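Local atomic coordinates of Phosphoglucosamine/phosphogalactosamine mutase (Sulfolobus tokodaii, PDB entry 2F7L), a protein that interconverts the 6-phosphate and 1-phosphate forms of glucosamine and galactosamine, using magnesium, on the way to UDP-N-acetylhexosamines. Residues A[216-219]-A[220-223]. Numbering follows the deposited sequence.
Sequences EPTF and DSLK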
# COMPACT_ATOMS: atom_id res chain seq x y z
N GLU A 216 7.79 -0.83 8.29
CA GLU A 216 7.78 -0.52 6.88
C GLU A 216 8.98 -1.14 6.20
O GLU A 216 10.11 -0.78 6.50
CB GLU A 216 7.75 0.98 6.69
CG GLU A 216 7.98 1.41 5.26
CD GLU A 216 8.29 2.89 5.16
OE1 GLU A 216 8.91 3.42 6.11
OE2 GLU A 216 7.93 3.50 4.13
N PRO A 217 8.75 -2.07 5.26
CA PRO A 217 9.83 -2.75 4.53
C PRO A 217 10.61 -1.87 3.56
O PRO A 217 10.10 -1.40 2.54
CB PRO A 217 9.09 -3.89 3.84
CG PRO A 217 7.76 -3.31 3.57
CD PRO A 217 7.44 -2.60 4.86
N THR A 218 11.88 -1.65 3.90
CA THR A 218 12.78 -0.82 3.10
C THR A 218 14.10 -1.57 2.97
O THR A 218 14.35 -2.52 3.72
CB THR A 218 13.07 0.51 3.81
OG1 THR A 218 13.71 0.23 5.06
CG2 THR A 218 11.79 1.27 4.07
N PHE A 219 14.94 -1.15 2.02
CA PHE A 219 16.23 -1.80 1.85
C PHE A 219 16.94 -1.79 3.20
O PHE A 219 17.73 -2.68 3.51
CB PHE A 219 17.11 -1.07 0.83
CG PHE A 219 16.65 -1.22 -0.58
CD1 PHE A 219 15.63 -0.41 -1.08
CD2 PHE A 219 17.26 -2.14 -1.42
CE1 PHE A 219 15.22 -0.53 -2.43
CE2 PHE A 219 16.85 -2.26 -2.75
CZ PHE A 219 15.83 -1.46 -3.26
N ASP A 220 16.67 -0.78 4.01
CA ASP A 220 17.34 -0.73 5.30
C ASP A 220 16.74 -1.64 6.36
O ASP A 220 17.47 -2.28 7.11
CB ASP A 220 17.38 0.70 5.82
CG ASP A 220 18.61 0.95 6.68
OD1 ASP A 220 18.51 0.97 7.93
OD2 ASP A 220 19.69 1.09 6.06
N SER A 221 15.41 -1.70 6.44
CA SER A 221 14.75 -2.53 7.43
C SER A 221 14.84 -4.00 7.07
O SER A 221 14.83 -4.85 7.95
CB SER A 221 13.28 -2.13 7.58
OG SER A 221 12.58 -2.25 6.36
N LEU A 222 14.93 -4.29 5.78
CA LEU A 222 15.01 -5.66 5.35
C LEU A 222 16.44 -6.14 5.41
O LEU A 222 16.71 -7.33 5.30
CB LEU A 222 14.47 -5.81 3.93
CG LEU A 222 13.00 -5.42 3.83
CD1 LEU A 222 12.48 -5.72 2.45
CD2 LEU A 222 12.20 -6.17 4.88
N LYS A 223 17.36 -5.20 5.60
CA LYS A 223 18.78 -5.51 5.68
C LYS A 223 19.06 -6.92 6.22
O LYS A 223 19.62 -7.75 5.53
CB LYS A 223 19.49 -4.47 6.58
CG LYS A 223 20.73 -3.82 5.96
CD LYS A 223 20.39 -3.19 4.60
CE LYS A 223 21.42 -2.12 4.13
NZ LYS A 223 21.41 -0.91 5.02
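Thr218 and Ser221 trade side-chain and backbone bonds in the reciprocal pattern of a capping box, a case of two hydroxyls serving the amides of a tight turn, here the one that leads into helix 223-231 of the second alpha/beta/alpha domain. OG1 of Thr218 receives the N-H of Ser221 at 2.9 Å. In return, OG of Ser221 receives the N-H of Thr218 at 2.6 Å. Each hydroxyl swings back over its own main chain, lodged between N and C (chi1 near +60° for both), which turns both toward the space between the two residues. Ser221 OG also lies 2.9 Å from the carbonyl O of Glu216. On the main chain, the N-H of Leu222 meets the O of Thr218 at 2.8 Å, almost in line with the carbonyl bond (169°).

Outside the box, Pro217 and Leu222 meet as in a hydrophobic staple: CD2 of Leu222 rests 4.0 Å from the ring carbon CB of Pro217, and both side chains touch Ile248 of strand 248-251. Were Leu222 replaced by alanine, the loss of CG and both methyls would probably leave CB of Pro217 without its apolar partner across the turn and open a gap against that strand. Pro217 also touches Asp241, a probable magnesium ligand, which places the turn beside the probable metal site. Farther along, the bent chain of Lys223 brings NZ to 2.8 Å from OD2 of Asp220, a salt bridge made from above the carboxylate, 51° out of its plane.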